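Local structure of putative hydantoin racemase (Klebsiella pneumoniae subsp. pneumoniae, 3QVL) at residues V6-P9 with A14-E17; E60-G65 with D71-A76; F78-L83 with H130-H135; A85-A90 with I97-M102; I124-L129 with A139-I144. The protein is an allantoin racemase that probably also interconverts the D and L forms of other 5-substituted hydantoins. One frame throughout, in Å; residues are numbered along the deposited sequence.

Contact 1 of 5, residues V6-P9 with A14-E17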
# COMPACT_ATOMS: atom_id res chain seq x y z
N VAL A 6 -17.41 -11.66 28.03
CA VAL A 6 -17.41 -12.06 26.63
C VAL A 6 -18.78 -11.75 26.02
O VAL A 6 -19.78 -12.41 26.33
CB VAL A 6 -17.05 -13.56 26.45
CG1 VAL A 6 -16.94 -13.91 24.98
CG2 VAL A 6 -15.73 -13.87 27.15
N ILE A 7 -18.81 -10.73 25.17
CA ILE A 7 -20.05 -10.21 24.61
C ILE A 7 -20.33 -10.78 23.22
O ILE A 7 -19.59 -10.52 22.28
CB ILE A 7 -20.05 -8.66 24.52
CG1 ILE A 7 -19.66 -8.04 25.86
CG2 ILE A 7 -21.42 -8.14 24.05
CD1 ILE A 7 -19.24 -6.58 25.77
N ASN A 8 -21.41 -11.55 23.11
CA ASN A 8 -21.97 -11.89 21.82
C ASN A 8 -22.79 -10.69 21.34
O ASN A 8 -23.79 -10.35 21.97
CB ASN A 8 -22.85 -13.15 21.92
CG ASN A 8 -23.52 -13.51 20.59
OD1 ASN A 8 -23.11 -13.05 19.53
ND2 ASN A 8 -24.54 -14.35 20.67
N PRO A 9 -22.35 -10.03 20.25
CA PRO A 9 -23.02 -8.83 19.76
C PRO A 9 -24.41 -9.07 19.17
O PRO A 9 -25.19 -8.12 19.06
CB PRO A 9 -22.06 -8.31 18.68
CG PRO A 9 -20.74 -8.89 19.07
CD PRO A 9 -21.09 -10.27 19.53
N ALA A 14 -28.42 -19.16 21.67
CA ALA A 14 -27.75 -20.36 21.15
C ALA A 14 -26.28 -20.08 20.80
O ALA A 14 -25.40 -20.86 21.18
CB ALA A 14 -28.49 -20.90 19.94
N MET A 15 -26.03 -18.98 20.10
CA MET A 15 -24.67 -18.57 19.74
C MET A 15 -23.88 -18.10 20.97
O MET A 15 -22.68 -18.34 21.07
CB MET A 15 -24.69 -17.51 18.64
CG MET A 15 -23.32 -17.08 18.12
SD MET A 15 -23.15 -16.97 16.32
CE MET A 15 -24.81 -16.56 15.81
N THR A 16 -24.57 -17.45 21.91
CA THR A 16 -23.97 -17.03 23.18
C THR A 16 -23.45 -18.24 23.96
O THR A 16 -22.38 -18.19 24.57
CB THR A 16 -24.96 -16.20 24.05
OG1 THR A 16 -25.51 -15.14 23.26
CG2 THR A 16 -24.25 -15.61 25.26
N GLU A 17 -24.21 -19.34 23.93
CA GLU A 17 -23.82 -20.60 24.56
C GLU A 17 -22.56 -21.19 23.94
O GLU A 17 -21.66 -21.65 24.65
CB GLU A 17 -24.96 -21.62 24.48
CG GLU A 17 -26.16 -21.31 25.37
CD GLU A 17 -27.43 -22.03 24.92
OE1 GLU A 17 -27.33 -23.08 24.25
OE2 GLU A 17 -28.53 -21.55 25.26
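Asn8, just past the end of strand 2-7, meets Met15 and Thr16 on the first turns of helix 13-26. The tight part is a single patch round the amide nitrogen of Asn8. Asn8 ND2 lies 2.9 Å from Thr16 OG1, and the two side chains cross at a slant. Asn8 CB sits 3.6 Å from the same Thr16 OG1. Both polar ends have clear hydrogen-bond partners in the turn between the segments. Asn8 ND2 is hydrogen-bonded to Asn10 OD1, and Thr16 OG1 to the backbone oxygen of Ser12. Thr16 N also lies 3.3 Å from Asn8 ND2, but both are donors, so this is mere proximity. Met15 closes the patch with its CB, 3.8 Å from Asn8 ND2. The CG of Asn8 stands anti to the backbone N (chi1 177°), which carries the amide out to the helix. Farther along, the Met15 chain bends and its side chain comes to about 4 Å from the bound hydantoin acetic acid. The other side of the helix is looser. Ala14 and Glu17 point away from the strand, and Glu17 is exposed to solvent. Val6 and Ile7 are buried, and Ile7 leans on helix 48-68. This is the strand-to-helix turn of the first beta-alpha-beta unit, 2-7, 13-26 and 31-36. In this racemase the turn carries Asn10, which binds the ligand.

Contact 2 of 5, residues E60-G65 with D71-A76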
# COMPACT_ATOMS: atom_id res chain seq x y z
N GLU A 60 -23.96 -1.25 25.26
CA GLU A 60 -24.86 -1.49 26.39
C GLU A 60 -24.26 -2.50 27.36
O GLU A 60 -24.35 -2.31 28.58
CB GLU A 60 -26.23 -1.97 25.89
N GLN A 61 -23.65 -3.55 26.83
CA GLN A 61 -22.99 -4.56 27.65
C GLN A 61 -21.65 -4.10 28.22
O GLN A 61 -21.30 -4.47 29.34
CB GLN A 61 -22.84 -5.88 26.88
CG GLN A 61 -24.16 -6.63 26.63
CD GLN A 61 -24.97 -6.87 27.90
OE1 GLN A 61 -26.17 -6.59 27.94
NE2 GLN A 61 -24.32 -7.39 28.94
N ILE A 62 -20.92 -3.30 27.45
CA ILE A 62 -19.67 -2.68 27.92
C ILE A 62 -19.95 -1.83 29.16
O ILE A 62 -19.23 -1.91 30.16
CB ILE A 62 -19.00 -1.80 26.82
CG1 ILE A 62 -18.48 -2.67 25.66
CG2 ILE A 62 -17.89 -0.92 27.40
CD1 ILE A 62 -17.24 -3.50 25.97
N ARG A 63 -21.02 -1.03 29.09
CA ARG A 63 -21.48 -0.22 30.22
C ARG A 63 -21.75 -1.09 31.45
O ARG A 63 -21.30 -0.77 32.55
CB ARG A 63 -22.72 0.58 29.82
CG ARG A 63 -23.25 1.55 30.87
CD ARG A 63 -24.33 0.93 31.75
NE ARG A 63 -25.51 0.55 30.97
CZ ARG A 63 -26.33 -0.44 31.29
NH1 ARG A 63 -27.38 -0.70 30.52
NH2 ARG A 63 -26.12 -1.18 32.37
N ALA A 64 -22.48 -2.19 31.24
CA ALA A 64 -22.80 -3.14 32.31
C ALA A 64 -21.54 -3.77 32.90
O ALA A 64 -21.41 -3.91 34.11
CB ALA A 64 -23.76 -4.21 31.81
N GLY A 65 -20.61 -4.16 32.02
CA GLY A 65 -19.34 -4.76 32.43
C GLY A 65 -18.48 -3.83 33.26
O GLY A 65 -17.91 -4.24 34.27
N ASP A 71 -12.39 -7.06 34.36
CA ASP A 71 -11.00 -6.77 34.01
C ASP A 71 -10.79 -6.52 32.51
O ASP A 71 -9.83 -5.86 32.12
CB ASP A 71 -10.08 -7.89 34.50
CG ASP A 71 -10.08 -8.01 36.01
OD1 ASP A 71 -9.45 -7.15 36.67
OD2 ASP A 71 -10.70 -8.95 36.54
N GLY A 72 -11.70 -7.05 31.70
CA GLY A 72 -11.62 -6.88 30.25
C GLY A 72 -12.86 -7.37 29.52
O GLY A 72 -13.75 -7.97 30.12
N HIS A 73 -12.90 -7.11 28.21
CA HIS A 73 -14.06 -7.45 27.39
C HIS A 73 -13.65 -8.11 26.08
O HIS A 73 -12.56 -7.86 25.55
CB HIS A 73 -14.88 -6.20 27.06
CG HIS A 73 -15.11 -5.29 28.23
ND1 HIS A 73 -16.30 -5.26 28.93
CD2 HIS A 73 -14.32 -4.36 28.80
CE1 HIS A 73 -16.22 -4.35 29.89
NE2 HIS A 73 -15.03 -3.79 29.84
N VAL A 74 -14.53 -8.96 25.57
CA VAL A 74 -14.37 -9.59 24.26
C VAL A 74 -15.60 -9.31 23.41
O VAL A 74 -16.73 -9.52 23.86
CB VAL A 74 -14.13 -11.12 24.39
CG1 VAL A 74 -14.19 -11.81 23.03
CG2 VAL A 74 -12.80 -11.41 25.07
N ILE A 75 -15.39 -8.83 22.18
CA ILE A 75 -16.47 -8.65 21.22
C ILE A 75 -16.52 -9.87 20.30
O ILE A 75 -15.64 -10.05 19.45
CB ILE A 75 -16.33 -7.33 20.42
CG1 ILE A 75 -16.41 -6.13 21.36
CG2 ILE A 75 -17.41 -7.23 19.33
CD1 ILE A 75 -16.11 -4.79 20.71
N ALA A 76 -17.54 -10.69 20.49
CA ALA A 76 -17.57 -12.04 19.93
C ALA A 76 -18.34 -12.24 18.62
O ALA A 76 -19.08 -13.22 18.46
CB ALA A 76 -18.03 -13.05 20.99
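His73 and Ile62 make the main apolar contact, a CH-pi interaction. Ile62 CD1 stands over one face of the imidazole, 3.8 Å from the ring centroid and 27° off its normal. It is displaced toward the rim, so its nearest atoms are His73 CG and ND1, with Ile62 CD1 3.6 Å from His73 ND1. Two turns in the isoleucine chain bring the methyl there: CG1 lies beside the backbone N (chi1 -68°), and the chain bends again at chi2 (-72°). The second contact is at the ring edge. Gly65 CA approaches close to the ring plane, 4.0 Å from His73 CE1. With no side chain on Gly65, the helix backbone itself comes up to the rim of the imidazole. His73 CE1 is also 3.9 Å from Ile62 O.

Polar bonds join the two segments indirectly. Gln5 of strand 2-7 accepts His73 ND1 at its OE1, and its NE2 bonds to Gln61 O of the helix. One amide thus ties ring and helix together, and the bond to ND1 probably fixes the rotation of the ring.

Strand 72-75 lies between strands 2-7 and 94-96 in the parallel sheet. Helix 48-68 packs on the face that carries His73. Helix 83-89 lies beside it, its Ala86 and Leu89 touching Ile62. Helix 203-216 packs against Val74, which points away from helix 48-68.

Contact 3 of 5, residues F78-L83 with H130-H135. With 5HY ([(4R)-2,5-dioxoimidazolidin-4-yl]acetic acid), chain C.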
# COMPACT_ATOMS: atom_id res chain seq x y z
N PHE A 78 -17.38 -11.80 14.26
CA PHE A 78 -16.24 -11.66 13.35
C PHE A 78 -16.09 -10.32 12.61
O PHE A 78 -15.11 -10.09 11.91
CB PHE A 78 -16.21 -12.83 12.36
CG PHE A 78 -14.85 -13.08 11.76
CD1 PHE A 78 -13.82 -13.62 12.52
CD2 PHE A 78 -14.60 -12.76 10.42
CE1 PHE A 78 -12.56 -13.85 11.96
CE2 PHE A 78 -13.35 -12.99 9.86
CZ PHE A 78 -12.33 -13.53 10.63
N GLY A 79 -17.06 -9.42 12.78
CA GLY A 79 -16.94 -8.07 12.24
C GLY A 79 -16.37 -7.10 13.26
O GLY A 79 -16.15 -5.92 12.95
N ASP A 80 -16.14 -7.59 14.48
CA ASP A 80 -15.71 -6.77 15.63
C ASP A 80 -16.49 -5.45 15.75
O ASP A 80 -15.89 -4.39 15.87
CB ASP A 80 -14.20 -6.49 15.57
CG ASP A 80 -13.36 -7.76 15.61
OD1 ASP A 80 -13.90 -8.85 15.90
OD2 ASP A 80 -12.13 -7.67 15.37
N PRO A 81 -17.84 -5.53 15.74
CA PRO A 81 -18.64 -4.30 15.71
C PRO A 81 -18.47 -3.45 16.96
O PRO A 81 -18.50 -3.97 18.08
CB PRO A 81 -20.08 -4.83 15.61
CG PRO A 81 -20.04 -6.18 16.19
CD PRO A 81 -18.69 -6.73 15.82
N GLY A 82 -18.28 -2.15 16.75
CA GLY A 82 -18.13 -1.19 17.84
C GLY A 82 -16.87 -1.33 18.67
O GLY A 82 -16.85 -0.93 19.83
N LEU A 83 -15.81 -1.89 18.07
CA LEU A 83 -14.56 -2.15 18.79
C LEU A 83 -13.94 -0.90 19.40
O LEU A 83 -13.64 -0.87 20.59
CB LEU A 83 -13.55 -2.88 17.89
CG LEU A 83 -12.19 -3.23 18.51
CD1 LEU A 83 -12.31 -4.27 19.63
CD2 LEU A 83 -11.21 -3.70 17.45
N HIS A 130 -7.65 -4.91 6.03
CA HIS A 130 -7.00 -3.65 5.69
C HIS A 130 -6.81 -2.75 6.92
O HIS A 130 -5.74 -2.18 7.11
CB HIS A 130 -7.77 -2.91 4.60
CG HIS A 130 -7.61 -3.49 3.24
ND1 HIS A 130 -6.42 -3.44 2.54
CD2 HIS A 130 -8.48 -4.14 2.43
CE1 HIS A 130 -6.56 -4.03 1.37
NE2 HIS A 130 -7.81 -4.46 1.28
N GLN A 131 -7.86 -2.65 7.74
CA GLN A 131 -7.83 -1.83 8.95
C GLN A 131 -6.78 -2.31 9.95
O GLN A 131 -6.05 -1.50 10.53
CB GLN A 131 -9.21 -1.80 9.61
N TYR A 132 -6.71 -3.63 10.15
CA TYR A 132 -5.76 -4.22 11.10
C TYR A 132 -4.36 -4.39 10.51
O TYR A 132 -3.39 -4.57 11.25
CB TYR A 132 -6.27 -5.56 11.64
CG TYR A 132 -7.60 -5.49 12.38
CD1 TYR A 132 -7.99 -4.34 13.08
CD2 TYR A 132 -8.45 -6.59 12.40
CE1 TYR A 132 -9.20 -4.29 13.76
CE2 TYR A 132 -9.67 -6.55 13.09
CZ TYR A 132 -10.03 -5.40 13.76
OH TYR A 132 -11.23 -5.35 14.43
N GLY A 133 -4.27 -4.33 9.18
CA GLY A 133 -2.99 -4.41 8.47
C GLY A 133 -2.53 -5.82 8.15
O GLY A 133 -1.33 -6.06 8.01
N PHE A 134 -3.47 -6.75 8.01
CA PHE A 134 -3.15 -8.15 7.75
C PHE A 134 -3.51 -8.62 6.34
O PHE A 134 -3.52 -9.83 6.07
CB PHE A 134 -3.82 -9.07 8.79
CG PHE A 134 -3.36 -8.83 10.20
CD1 PHE A 134 -2.01 -8.92 10.54
CD2 PHE A 134 -4.29 -8.55 11.21
CE1 PHE A 134 -1.59 -8.71 11.85
CE2 PHE A 134 -3.88 -8.35 12.52
CZ PHE A 134 -2.52 -8.42 12.84
N HIS A 135 -3.78 -7.68 5.44
CA HIS A 135 -4.18 -8.00 4.07
C HIS A 135 -3.17 -8.88 3.34
O HIS A 135 -3.55 -9.83 2.65
CB HIS A 135 -4.47 -6.73 3.26
CG HIS A 135 -4.88 -7.00 1.84
ND1 HIS A 135 -4.02 -6.85 0.77
CD2 HIS A 135 -6.05 -7.43 1.32
CE1 HIS A 135 -4.65 -7.17 -0.34
NE2 HIS A 135 -5.88 -7.53 -0.04
C 5HY C . -20.38 -13.58 13.77
N 5HY C . -22.04 -12.64 12.49
O 5HY C . -19.30 -13.99 14.20
CA 5HY C . -20.59 -12.84 12.46
CB 5HY C . -20.14 -13.67 11.23
CG 5HY C . -20.64 -15.12 11.16
OAB 5HY C . -23.68 -13.08 13.97
NAF 5HY C . -21.55 -13.69 14.40
CAI 5HY C . -22.50 -13.13 13.65
OD1 5HY C . -20.46 -15.71 10.08
OD2 5HY C . -21.16 -15.62 12.18
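Tyr132 gives its hydroxyl proton to the carboxylate of Asp80. The bond from Tyr132 OH to Asp80 OD2 is 2.7 Å long. It uses the anti lone pair of OD2, away from the other oxygen. The acid sits at the edge of the phenol ring, near its plane, with the carboxylate turned 34° from that ring. Asp80 CG lies beside its own backbone N (chi1 -61°), which turns the carboxylate to the tyrosine. Leu83 and Tyr132 reach in from opposite directions. Leu83 CD2 comes 3.4 Å from Tyr132 OH, and its apolar contact is with Tyr132 CZ at 4.2 Å.

The next shell holds the acid in place. Asp80 OD1 accepts Ala98 N and Asp80 OD2 accepts Glu99 N, at the start of helix 97-108. Three donors thus grip a buried carboxylate, and the helix start would probably favour its negative charge.

Tyr132 ends its own helix. Gly133 has positive phi and is the C-prime residue of a Schellman motif, with Phe134 N bonded to Leu129 O. Phe134 packs on Tyr132 of the second subunit.

The same loop serves the ligand. Phe78 N bonds to the carbonyl oxygen O on the hydantoin ring at 2.9 Å, with an N-H...O angle of 160°. The arrangement is that of a pocket loop of a hydantoin racemase, following a sheet strand and tied by its acid to the start of helix 97-108 and the end of helix 122-132.

Contact 4 of 5, residues A85-A90 with I97-M102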
# COMPACT_ATOMS: atom_id res chain seq x y z
N ALA A 85 -15.35 2.11 19.68
CA ALA A 85 -16.36 2.71 20.55
C ALA A 85 -16.32 2.08 21.94
O ALA A 85 -16.40 2.78 22.95
CB ALA A 85 -17.74 2.56 19.93
N ALA A 86 -16.19 0.75 21.97
CA ALA A 86 -16.10 -0.01 23.22
C ALA A 86 -14.83 0.32 24.00
O ALA A 86 -14.86 0.40 25.23
CB ALA A 86 -16.17 -1.50 22.93
N ARG A 87 -13.73 0.51 23.28
CA ARG A 87 -12.45 0.86 23.90
C ARG A 87 -12.47 2.24 24.55
O ARG A 87 -11.79 2.46 25.56
CB ARG A 87 -11.30 0.74 22.89
CG ARG A 87 -10.94 -0.69 22.58
CD ARG A 87 -9.78 -0.81 21.62
NE ARG A 87 -9.46 -2.22 21.39
CZ ARG A 87 -8.57 -2.66 20.51
NH1 ARG A 87 -7.88 -1.82 19.75
NH2 ARG A 87 -8.37 -3.97 20.39
N GLU A 88 -13.25 3.15 23.99
CA GLU A 88 -13.46 4.47 24.58
C GLU A 88 -14.25 4.37 25.88
O GLU A 88 -13.88 4.98 26.88
CB GLU A 88 -14.18 5.40 23.60
CG GLU A 88 -13.33 5.88 22.43
CD GLU A 88 -14.04 6.92 21.58
OE1 GLU A 88 -15.24 7.17 21.79
OE2 GLU A 88 -13.39 7.49 20.68
N LEU A 89 -15.33 3.60 25.86
CA LEU A 89 -16.23 3.47 27.01
C LEU A 89 -15.63 2.65 28.15
O LEU A 89 -15.77 3.01 29.31
CB LEU A 89 -17.59 2.90 26.57
CG LEU A 89 -18.74 2.87 27.59
CD1 LEU A 89 -19.10 4.28 28.07
CD2 LEU A 89 -19.96 2.18 27.00
N ALA A 90 -14.96 1.55 27.80
CA ALA A 90 -14.41 0.63 28.81
C ALA A 90 -13.08 1.11 29.37
O ALA A 90 -12.33 1.83 28.70
CB ALA A 90 -14.27 -0.77 28.23
N ILE A 97 -12.86 -10.62 18.18
CA ILE A 97 -12.50 -11.99 17.84
C ILE A 97 -11.83 -12.13 16.47
O ILE A 97 -10.98 -13.00 16.29
CB ILE A 97 -13.67 -13.01 18.01
CG1 ILE A 97 -14.84 -12.69 17.07
CG2 ILE A 97 -14.11 -13.07 19.47
CD1 ILE A 97 -15.70 -13.90 16.74
N ALA A 98 -12.21 -11.28 15.52
CA ALA A 98 -11.53 -11.23 14.23
C ALA A 98 -10.10 -10.75 14.44
O ALA A 98 -9.15 -11.35 13.93
CB ALA A 98 -12.26 -10.32 13.27
N GLU A 99 -9.96 -9.67 15.20
CA GLU A 99 -8.68 -9.10 15.59
C GLU A 99 -7.76 -10.16 16.20
O GLU A 99 -6.64 -10.36 15.74
CB GLU A 99 -8.90 -7.95 16.57
CG GLU A 99 -7.63 -7.29 17.11
CD GLU A 99 -7.91 -6.32 18.24
OE1 GLU A 99 -8.87 -6.54 19.01
OE2 GLU A 99 -7.17 -5.32 18.37
N ALA A 100 -8.26 -10.85 17.22
CA ALA A 100 -7.48 -11.85 17.95
C ALA A 100 -7.09 -13.05 17.09
O ALA A 100 -5.95 -13.51 17.16
CB ALA A 100 -8.24 -12.31 19.18
N ALA A 101 -8.03 -13.55 16.28
CA ALA A 101 -7.78 -14.70 15.41
C ALA A 101 -6.72 -14.39 14.36
O ALA A 101 -5.84 -15.23 14.10
CB ALA A 101 -9.07 -15.16 14.75
N MET A 102 -6.80 -13.21 13.76
CA MET A 102 -5.82 -12.76 12.76
C MET A 102 -4.44 -12.57 13.38
O MET A 102 -3.43 -12.96 12.79
CB MET A 102 -6.29 -11.46 12.09
CG MET A 102 -7.49 -11.61 11.18
SD MET A 102 -8.10 -10.01 10.62
CE MET A 102 -9.61 -10.50 9.78
O HOH W 1 -7.61 -2.68 16.58
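Arg87 meets the carboxylate of Glu99 with one edge of its guanidinium, at the single nitrogen NH2. Arg87 NH2 to Glu99 OE2 is a salt bridge of 2.7 Å, with an N-H...O angle of 154°. Glu99 OE2 lies at the edge of the guanidinium, in its plane, and uses its syn lone pair. The other oxygen is near too, with Glu99 OE1 3.0 Å from Arg87 NH2. The two flat groups are turned 34° against each other. Both chains are stretched to make the reach. Arg87 runs straight from CG to NE, and Glu99 leaves with its CG anti to the backbone N (chi1 177°). The helices stay far apart, with Arg87 CA and Glu99 CA 13.5 Å from each other. A water lies beside the pair, 3.3 Å from Arg87 NH1, in a weak bond.

Each group has further partners. Arg87 NE bonds to Val94 O and Glu99 OE1 to Gly96 N, so both chains are pinned to strand 94-96 and its end. Arg87 NH1 bonds to Thr106 O of the second subunit, and Met107 of that subunit packs on both residues. Glu88, one step along the helix, forms a salt bridge to Arg120 of the third subunit. The contact is a buried salt bridge that joins helices 83-89 and 97-108 beside strand 94-96, the outermost of its parallel sheet within this chain, at a subunit interface.

Contact 5 of 5, residues I124-L129 with A139-I144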
# COMPACT_ATOMS: atom_id res chain seq x y z
N ILE A 124 -16.87 -7.25 4.76
CA ILE A 124 -16.62 -6.80 6.13
C ILE A 124 -15.28 -7.34 6.63
O ILE A 124 -14.51 -6.61 7.26
CB ILE A 124 -17.79 -7.19 7.08
CG1 ILE A 124 -19.10 -6.53 6.63
CG2 ILE A 124 -17.47 -6.82 8.53
CD1 ILE A 124 -20.35 -7.09 7.28
N ALA A 125 -15.01 -8.61 6.34
CA ALA A 125 -13.74 -9.24 6.70
C ALA A 125 -12.57 -8.63 5.92
O ALA A 125 -11.48 -8.47 6.47
CB ALA A 125 -13.81 -10.74 6.48
N ARG A 126 -12.81 -8.29 4.65
CA ARG A 126 -11.81 -7.62 3.81
C ARG A 126 -11.42 -6.26 4.38
O ARG A 126 -10.23 -5.92 4.43
CB ARG A 126 -12.32 -7.43 2.38
CG ARG A 126 -12.40 -8.70 1.56
CD ARG A 126 -12.83 -8.39 0.13
NE ARG A 126 -13.52 -9.52 -0.49
CZ ARG A 126 -12.91 -10.50 -1.16
NH1 ARG A 126 -13.63 -11.48 -1.68
NH2 ARG A 126 -11.59 -10.50 -1.31
N HIS A 127 -12.42 -5.50 4.81
CA HIS A 127 -12.21 -4.18 5.41
C HIS A 127 -11.39 -4.27 6.69
O HIS A 127 -10.50 -3.45 6.93
CB HIS A 127 -13.56 -3.50 5.69
N LEU A 128 -11.68 -5.28 7.52
CA LEU A 128 -10.94 -5.51 8.77
C LEU A 128 -9.49 -5.91 8.52
O LEU A 128 -8.60 -5.49 9.27
CB LEU A 128 -11.64 -6.55 9.64
CG LEU A 128 -12.95 -6.17 10.34
CD1 LEU A 128 -13.38 -7.31 11.24
CD2 LEU A 128 -12.83 -4.87 11.13
N LEU A 129 -9.26 -6.71 7.49
CA LEU A 129 -7.90 -7.08 7.08
C LEU A 129 -7.06 -5.84 6.77
O LEU A 129 -5.92 -5.74 7.21
CB LEU A 129 -7.93 -8.01 5.86
CG LEU A 129 -8.30 -9.48 6.08
CD1 LEU A 129 -8.58 -10.14 4.74
CD2 LEU A 129 -7.20 -10.23 6.83
N ALA A 139 -4.17 -15.15 2.52
CA ALA A 139 -4.07 -15.77 1.20
C ALA A 139 -5.41 -15.74 0.45
O ALA A 139 -5.44 -15.47 -0.75
CB ALA A 139 -3.55 -17.19 1.31
N ALA A 140 -6.49 -16.03 1.17
CA ALA A 140 -7.84 -16.07 0.59
C ALA A 140 -8.93 -15.95 1.64
O ALA A 140 -8.71 -16.24 2.82
CB ALA A 140 -8.03 -17.35 -0.23
N LEU A 141 -10.11 -15.52 1.20
CA LEU A 141 -11.30 -15.47 2.05
C LEU A 141 -12.40 -16.29 1.40
O LEU A 141 -12.64 -16.17 0.20
CB LEU A 141 -11.78 -14.03 2.25
CG LEU A 141 -10.88 -13.00 2.95
CD1 LEU A 141 -9.95 -12.32 1.95
CD2 LEU A 141 -11.75 -11.97 3.64
N HIS A 142 -13.05 -17.13 2.19
CA HIS A 142 -14.11 -18.00 1.69
C HIS A 142 -15.35 -17.95 2.56
O HIS A 142 -15.27 -17.68 3.76
CB HIS A 142 -13.63 -19.45 1.61
CG HIS A 142 -12.31 -19.63 0.93
ND1 HIS A 142 -12.11 -19.36 -0.40
CD2 HIS A 142 -11.12 -20.08 1.41
CE1 HIS A 142 -10.86 -19.62 -0.72
NE2 HIS A 142 -10.23 -20.06 0.36
N ALA A 143 -16.50 -18.21 1.95
CA ALA A 143 -17.76 -18.35 2.66
C ALA A 143 -18.40 -19.69 2.31
O ALA A 143 -18.30 -20.15 1.17
CB ALA A 143 -18.70 -17.21 2.32
N ILE A 144 -19.04 -20.32 3.29
CA ILE A 144 -19.69 -21.62 3.08
C ILE A 144 -21.09 -21.49 2.47
O ILE A 144 -21.73 -22.49 2.16
CB ILE A 144 -19.73 -22.49 4.38
CG1 ILE A 144 -20.51 -21.78 5.49
CG2 ILE A 144 -18.31 -22.86 4.82
CD1 ILE A 144 -20.97 -22.70 6.62
O HOH W 2 -13.50 -14.27 -1.75
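The beta-alpha-beta unit of strand 112-116, helix 122-132 and strand 138-143 is packed here by Leu141, which points from the strand toward the helix. Its forked end meets Ala125 and Leu129. Leu141 CD2 rests 3.7 Å from Ala125 CB. Leu141 CD1 meets Leu129 CD1 at 3.8 Å, the two leucines approaching tip to tip. The CG of Leu141 stands beside its backbone N (chi1 -62°), and this turns the branch point toward the helix. Arg126 flanks the leucine with the aliphatic part of its chain, its CG 3.9 Å from Leu141 CD2. The guanidinium then runs on past the methyls, with Arg126 NH2 4.1 Å from Leu141 CD1.

A water bridges the polar rim. It donates to Leu141 O at 2.9 Å and accepts a weak bond from Arg126 NH1 at 2.8 Å. Arg126 also packs on Arg111 of the fourth subunit.

The axes of helix segment 124-129 and strand segment 139-143 approach to 10.1 Å and run at 152°, close to antiparallel. Strand 138-143 is outermost in the second sheet of this chain, beside strand 112-116, whose Ile114 touches Leu141 and whose Phe112 touches Leu129. Helix 157-172 packs against His142, which points away from helix 122-132.

Contacts 1 and 2 share one sheet. Strands 2-7 and 72-75 pair there, with Ile7 O 2.7 Å from Ala76 N and Ile7 CD1 3.7 Å from Ile62 CD1. Contact 4 lies next along the sheet, touching contact 2, with centres about 10 Å apart. Contact 3 links the halves: its Asp80 holds the start of the helix used by contact 4, and it shares helix 122-132 with contact 5. The centres of contacts 3 and 5 are about 10 Å apart. Contacts 1 and 5 are about 22 Å apart between centres and do not touch. The ligand lies between the halves, near Met15 and Phe78; the side chain of Ala125 is about 8 Å from the bound hydantoin acetic acid.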